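PDB 3MGJ: uncharacterized protein MJ1480 from Methanocaldococcus jannaschii, which probably catalyses, as an NAD-dependent ornithine cyclodeaminase, the conversion of ornithine to proline with release of ammonia, the fragment here being its N-terminal Saccharop_dh_N domain. Local coordinates for residues A[4-12]-A[76-84]. Sequence-based numbering, arbitrary orientation.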
ATOM      1  N   ARG A   4      -1.001 -19.478  -2.675  1.00 29.67           N
ATOM      2  CA  ARG A   4      -2.362 -19.010  -2.535  1.00 33.74           C
ATOM      3  C   ARG A   4      -2.350 -17.502  -2.422  1.00 31.64           C
ATOM      4  O   ARG A   4      -1.362 -16.920  -2.032  1.00 33.67           O
ATOM      5  CB  ARG A   4      -3.069 -19.633  -1.328  1.00 41.68           C
ATOM      6  CG  ARG A   4      -4.598 -19.410  -1.333  1.00 46.96           C
ATOM      7  CD  ARG A   4      -5.335 -20.218  -0.250  1.00 53.62           C
ATOM      8  NE  ARG A   4      -5.712 -21.581  -0.662  1.00 65.57           N
ATOM      9  CZ  ARG A   4      -5.116 -22.699  -0.245  1.00 60.10           C
ATOM     10  NH1 ARG A   4      -4.093 -22.641   0.598  1.00 57.68           N
ATOM     11  NH2 ARG A   4      -5.546 -23.882  -0.669  1.00 54.92           N
ATOM     12  N   GLU A   5      -3.461 -16.875  -2.772  1.00 33.55           N
ATOM     13  CA  GLU A   5      -3.564 -15.430  -2.760  1.00 30.86           C
ATOM     14  C   GLU A   5      -4.426 -15.001  -1.589  1.00 32.05           C
ATOM     15  O   GLU A   5      -5.469 -15.590  -1.338  1.00 33.78           O
ATOM     16  CB  GLU A   5      -4.192 -14.975  -4.065  1.00 32.14           C
ATOM     17  CG  GLU A   5      -3.934 -13.538  -4.417  1.00 34.56           C
ATOM     18  CD  GLU A   5      -4.684 -13.107  -5.675  1.00 40.98           C
ATOM     19  OE1 GLU A   5      -5.253 -13.995  -6.360  1.00 39.09           O
ATOM     20  OE2 GLU A   5      -4.703 -11.884  -5.977  1.00 42.62           O
ATOM     21  N   ILE A   6      -3.987 -13.993  -0.847  1.00 31.41           N
ATOM     22  CA  ILE A   6      -4.794 -13.482   0.257  1.00 31.74           C
ATOM     23  C   ILE A   6      -5.099 -12.021   0.047  1.00 29.05           C
ATOM     24  O   ILE A   6      -4.527 -11.391  -0.818  1.00 29.75           O
ATOM     25  CB  ILE A   6      -4.112 -13.661   1.638  1.00 32.16           C
ATOM     26  CG1 ILE A   6      -2.938 -12.702   1.784  1.00 30.39           C
ATOM     27  CG2 ILE A   6      -3.668 -15.081   1.811  1.00 34.11           C
ATOM     28  CD1 ILE A   6      -2.625 -12.356   3.186  1.00 29.44           C
ATOM     29  N   GLU A   7      -5.999 -11.476   0.847  1.00 30.17           N
ATOM     30  CA  GLU A   7      -6.306 -10.063   0.756  1.00 30.87           C
ATOM     31  C   GLU A   7      -6.449  -9.459   2.131  1.00 30.49           C
ATOM     32  O   GLU A   7      -7.111 -10.015   2.977  1.00 32.28           O
ATOM     33  CB  GLU A   7      -7.576  -9.884  -0.039  1.00 31.10           C
ATOM     34  CG  GLU A   7      -8.086  -8.499  -0.128  1.00 33.66           C
ATOM     35  CD  GLU A   7      -9.250  -8.454  -1.082  1.00 43.88           C
ATOM     36  OE1 GLU A   7      -8.994  -8.585  -2.293  1.00 48.98           O
ATOM     37  OE2 GLU A   7     -10.418  -8.340  -0.634  1.00 49.67           O
ATOM     38  N   LEU A   8      -5.769  -8.348   2.374  1.00 30.18           N
ATOM     39  CA  LEU A   8      -5.999  -7.598   3.599  1.00 32.13           C
ATOM     40  C   LEU A   8      -6.988  -6.525   3.269  1.00 31.29           C
ATOM     41  O   LEU A   8      -7.034  -6.049   2.150  1.00 32.15           O
ATOM     42  CB  LEU A   8      -4.724  -6.954   4.133  1.00 32.63           C
ATOM     43  CG  LEU A   8      -3.679  -7.858   4.775  1.00 31.31           C
ATOM     44  CD1 LEU A   8      -4.376  -9.016   5.430  1.00 35.91           C
ATOM     45  CD2 LEU A   8      -2.725  -8.356   3.740  1.00 29.91           C
ATOM     46  N   ARG A   9      -7.781  -6.135   4.247  1.00 34.05           N
ATOM     47  CA  ARG A   9      -8.802  -5.128   4.020  1.00 33.12           C
ATOM     48  C   ARG A   9      -8.889  -4.230   5.246  1.00 37.32           C
ATOM     49  O   ARG A   9      -8.777  -4.690   6.382  1.00 35.02           O
ATOM     50  CB  ARG A   9     -10.126  -5.820   3.749  1.00 37.12           C
ATOM     51  CG  ARG A   9     -11.219  -4.958   3.217  1.00 43.22           C
ATOM     52  CD  ARG A   9     -12.538  -5.714   3.288  1.00 51.41           C
ATOM     53  NE  ARG A   9     -13.662  -4.954   2.734  1.00 58.84           N
ATOM     54  CZ  ARG A   9     -14.389  -4.056   3.404  1.00 55.40           C
ATOM     55  NH1 ARG A   9     -14.120  -3.762   4.677  1.00 49.05           N
ATOM     56  NH2 ARG A   9     -15.393  -3.442   2.786  1.00 57.40           N
ATOM     57  N   GLY A  10      -9.051  -2.934   5.010  1.00 39.95           N
ATOM     58  CA  GLY A  10      -9.204  -1.983   6.092  1.00 37.85           C
ATOM     59  C   GLY A  10      -8.214  -0.838   6.075  1.00 39.14           C
ATOM     60  O   GLY A  10      -8.122  -0.086   5.108  1.00 35.59           O
ATOM     61  N   HIS A  11      -7.482  -0.704   7.177  1.00 44.72           N
ATOM     62  CA  HIS A  11      -6.520   0.368   7.342  1.00 44.10           C
ATOM     63  C   HIS A  11      -5.097  -0.074   7.161  1.00 44.01           C
ATOM     64  O   HIS A  11      -4.304  -0.048   8.086  1.00 45.96           O
ATOM     65  CB  HIS A  11      -6.710   1.043   8.685  1.00 50.91           C
ATOM     66  CG  HIS A  11      -7.746   2.113   8.644  1.00 60.59           C
ATOM     67  ND1 HIS A  11      -9.045   1.867   8.244  1.00 60.46           N
ATOM     68  CD2 HIS A  11      -7.675   3.441   8.898  1.00 63.76           C
ATOM     69  CE1 HIS A  11      -9.734   2.992   8.279  1.00 64.49           C
ATOM     70  NE2 HIS A  11      -8.926   3.964   8.671  1.00 70.40           N
ATOM     71  N   ILE A  12      -4.783  -0.455   5.936  1.00 43.56           N
ATOM     72  CA  ILE A  12      -3.466  -0.958   5.601  1.00 46.04           C
ATOM     73  C   ILE A  12      -2.359   0.032   5.939  1.00 46.05           C
ATOM     74  O   ILE A  12      -1.332  -0.348   6.494  1.00 48.85           O
ATOM     75  CB  ILE A  12      -3.385  -1.319   4.106  1.00 45.38           C
ATOM     76  CG1 ILE A  12      -4.552  -2.230   3.738  1.00 39.38           C
ATOM     77  CG2 ILE A  12      -2.054  -1.990   3.801  1.00 47.56           C
ATOM     78  CD1 ILE A  12      -4.870  -3.235   4.823  1.00 38.46           C
ATOM     79  N   PRO A  76      -7.979  -5.335  15.008  1.00 61.06           N
ATOM     80  CA  PRO A  76      -9.370  -4.907  14.819  1.00 57.44           C
ATOM     81  C   PRO A  76      -9.567  -4.024  13.594  1.00 55.02           C
ATOM     82  O   PRO A  76     -10.645  -4.033  13.007  1.00 58.12           O
ATOM     83  CB  PRO A  76      -9.666  -4.087  16.086  1.00 59.75           C
ATOM     84  CG  PRO A  76      -8.522  -4.356  17.034  1.00 61.22           C
ATOM     85  CD  PRO A  76      -7.352  -4.662  16.161  1.00 63.59           C
ATOM     86  N   GLU A  77      -8.558  -3.257  13.210  1.00 52.79           N
ATOM     87  CA  GLU A  77      -8.750  -2.352  12.087  1.00 56.13           C
ATOM     88  C   GLU A  77      -8.777  -3.086  10.742  1.00 50.28           C
ATOM     89  O   GLU A  77      -9.168  -2.525   9.717  1.00 47.80           O
ATOM     90  CB  GLU A  77      -7.693  -1.236  12.094  1.00 58.44           C
ATOM     91  CG  GLU A  77      -8.004  -0.073  13.041  1.00 65.00           C
ATOM     92  CD  GLU A  77      -9.318   0.652  12.702  1.00 73.24           C
ATOM     93  OE1 GLU A  77      -9.305   1.904  12.569  1.00 75.35           O
ATOM     94  OE2 GLU A  77     -10.365  -0.024  12.569  1.00 71.52           O
ATOM     95  N   ILE A  78      -8.371  -4.346  10.749  1.00 43.60           N
ATOM     96  CA  ILE A  78      -8.258  -5.073   9.499  1.00 44.49           C
ATOM     97  C   ILE A  78      -8.817  -6.490   9.542  1.00 44.44           C
ATOM     98  O   ILE A  78      -8.771  -7.167  10.562  1.00 48.05           O
ATOM     99  CB  ILE A  78      -6.786  -5.143   9.013  1.00 46.21           C
ATOM    100  CG1 ILE A  78      -5.991  -6.075   9.915  1.00 43.66           C
ATOM    101  CG2 ILE A  78      -6.139  -3.740   8.937  1.00 45.12           C
ATOM    102  CD1 ILE A  78      -5.502  -7.282   9.204  1.00 43.92           C
ATOM    103  N   GLU A  79      -9.354  -6.923   8.411  1.00 41.09           N
ATOM    104  CA  GLU A  79      -9.679  -8.314   8.209  1.00 41.37           C
ATOM    105  C   GLU A  79      -8.862  -8.907   7.068  1.00 39.81           C
ATOM    106  O   GLU A  79      -8.586  -8.251   6.076  1.00 38.76           O
ATOM    107  CB  GLU A  79     -11.177  -8.511   7.973  1.00 47.63           C
ATOM    108  CG  GLU A  79     -11.857  -7.447   7.137  1.00 50.90           C
ATOM    109  CD  GLU A  79     -13.232  -7.071   7.683  1.00 60.65           C
ATOM    110  OE1 GLU A  79     -13.384  -7.011   8.927  1.00 61.24           O
ATOM    111  OE2 GLU A  79     -14.158  -6.835   6.869  1.00 61.31           O
ATOM    112  N   GLU A  80      -8.466 -10.158   7.253  1.00 42.30           N
ATOM    113  CA  GLU A  80      -7.717 -10.933   6.285  1.00 37.50           C
ATOM    114  C   GLU A  80      -8.648 -12.024   5.701  1.00 37.79           C
ATOM    115  O   GLU A  80      -9.504 -12.546   6.403  1.00 40.84           O
ATOM    116  CB  GLU A  80      -6.498 -11.528   7.015  1.00 40.02           C
ATOM    117  CG  GLU A  80      -5.486 -12.311   6.170  1.00 40.89           C
ATOM    118  CD  GLU A  80      -5.862 -13.775   6.009  1.00 43.97           C
ATOM    119  OE1 GLU A  80      -6.921 -14.176   6.531  1.00 49.23           O
ATOM    120  OE2 GLU A  80      -5.109 -14.527   5.356  1.00 47.08           O
ATOM    121  N   VAL A  81      -8.517 -12.337   4.413  1.00 37.33           N
ATOM    122  CA  VAL A  81      -9.270 -13.436   3.798  1.00 35.88           C
ATOM    123  C   VAL A  81      -8.452 -14.088   2.715  1.00 34.68           C
ATOM    124  O   VAL A  81      -7.534 -13.488   2.193  1.00 34.48           O
ATOM    125  CB  VAL A  81     -10.600 -13.005   3.125  1.00 32.86           C
ATOM    126  CG1 VAL A  81     -11.481 -12.249   4.087  1.00 34.33           C
ATOM    127  CG2 VAL A  81     -10.327 -12.213   1.863  1.00 35.15           C
ATOM    128  N   GLU A  82      -8.807 -15.320   2.367  1.00 36.90           N
ATOM    129  CA  GLU A  82      -8.151 -16.017   1.281  1.00 33.92           C
ATOM    130  C   GLU A  82      -8.930 -15.837   0.000  1.00 35.36           C
ATOM    131  O   GLU A  82     -10.135 -15.619   0.016  1.00 34.52           O
ATOM    132  CB  GLU A  82      -7.998 -17.494   1.602  1.00 36.99           C
ATOM    133  CG  GLU A  82      -7.027 -17.758   2.737  1.00 48.02           C
ATOM    134  CD  GLU A  82      -6.998 -19.220   3.170  1.00 56.78           C
ATOM    135  OE1 GLU A  82      -7.180 -20.114   2.304  1.00 59.27           O
ATOM    136  OE2 GLU A  82      -6.785 -19.465   4.380  1.00 56.54           O
ATOM    137  N   LEU A  83      -8.215 -15.912  -1.113  1.00 36.62           N
ATOM    138  CA  LEU A  83      -8.828 -15.858  -2.425  1.00 36.79           C
ATOM    139  C   LEU A  83      -8.636 -17.193  -3.143  1.00 38.80           C
ATOM    140  O   LEU A  83      -7.516 -17.720  -3.211  1.00 38.58           O
ATOM    141  CB  LEU A  83      -8.215 -14.735  -3.265  1.00 34.08           C
ATOM    142  CG  LEU A  83      -8.209 -13.293  -2.745  1.00 36.36           C
ATOM    143  CD1 LEU A  83      -7.544 -12.409  -3.776  1.00 34.69           C
ATOM    144  CD2 LEU A  83      -9.597 -12.762  -2.410  1.00 36.73           C
ATOM    145  N   GLN A  84      -9.736 -17.734  -3.671  1.00 37.87           N
ATOM    146  CA  GLN A  84      -9.677 -18.884  -4.562  1.00 39.71           C
ATOM    147  C   GLN A  84      -9.215 -18.483  -5.959  1.00 36.12           C
ATOM    148  O   GLN A  84      -9.783 -17.590  -6.571  1.00 37.86           O
ATOM    149  CB  GLN A  84     -11.028 -19.596  -4.658  1.00 37.98           C
ATOM    150  CG  GLN A  84     -10.896 -21.001  -5.212  1.00 39.39           C
ATOM    151  CD  GLN A  84     -12.201 -21.558  -5.710  1.00 51.02           C
ATOM    152  OE1 GLN A  84     -12.758 -21.072  -6.699  1.00 53.62           O
ATOM    153  NE2 GLN A  84     -12.706 -22.591  -5.029  1.00 53.54           N
TER
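Leu8 and Glu80 meet on the helix-covered face of an antiparallel strand pair, CD1 of Leu8 lying 3.6 Å from CG of Glu80. The methylenes of Glu80 reach across Leu8 and Ile6 because CG swings opposite the backbone nitrogen (chi1 -176°) and the chain then bends at chi2; its side chain also touches Arg69 of helix 58-74. Leucine and isoleucine suit this buried side, where Leu65 packs on Ile6; farther along, CD1 of Leu8 approaches CD1 of Ile78 at 4.3 Å. Backbone bonds join the strands, among them Glu7 N to Val81 O (2.9 Å) and its return, Val81 N to Glu7 O (3.1 Å). Strand 78-83 is thereby added as an outer strand of a four-stranded antiparallel sheet with helices packed on one face, in the N-terminal domain. On the other face Leu83 packs closely, CD1 3.5 Å from CD of Glu5, but the Arg9 end is looser: there Arg9 and Glu79, long charged chains suited to solvent, run side by side, NH1 to OE2 a long 3.8 Å without a directed N-H. Back on the helix side, Arg4 holds Glu82 weakly, NE to OE1 3.6 Å, its firmer salt bridge going to Asp62. Shortening Arg4 to an alanine is likely to leave Asp62 without its salt-bridge mate and Glu82 without this distant charge.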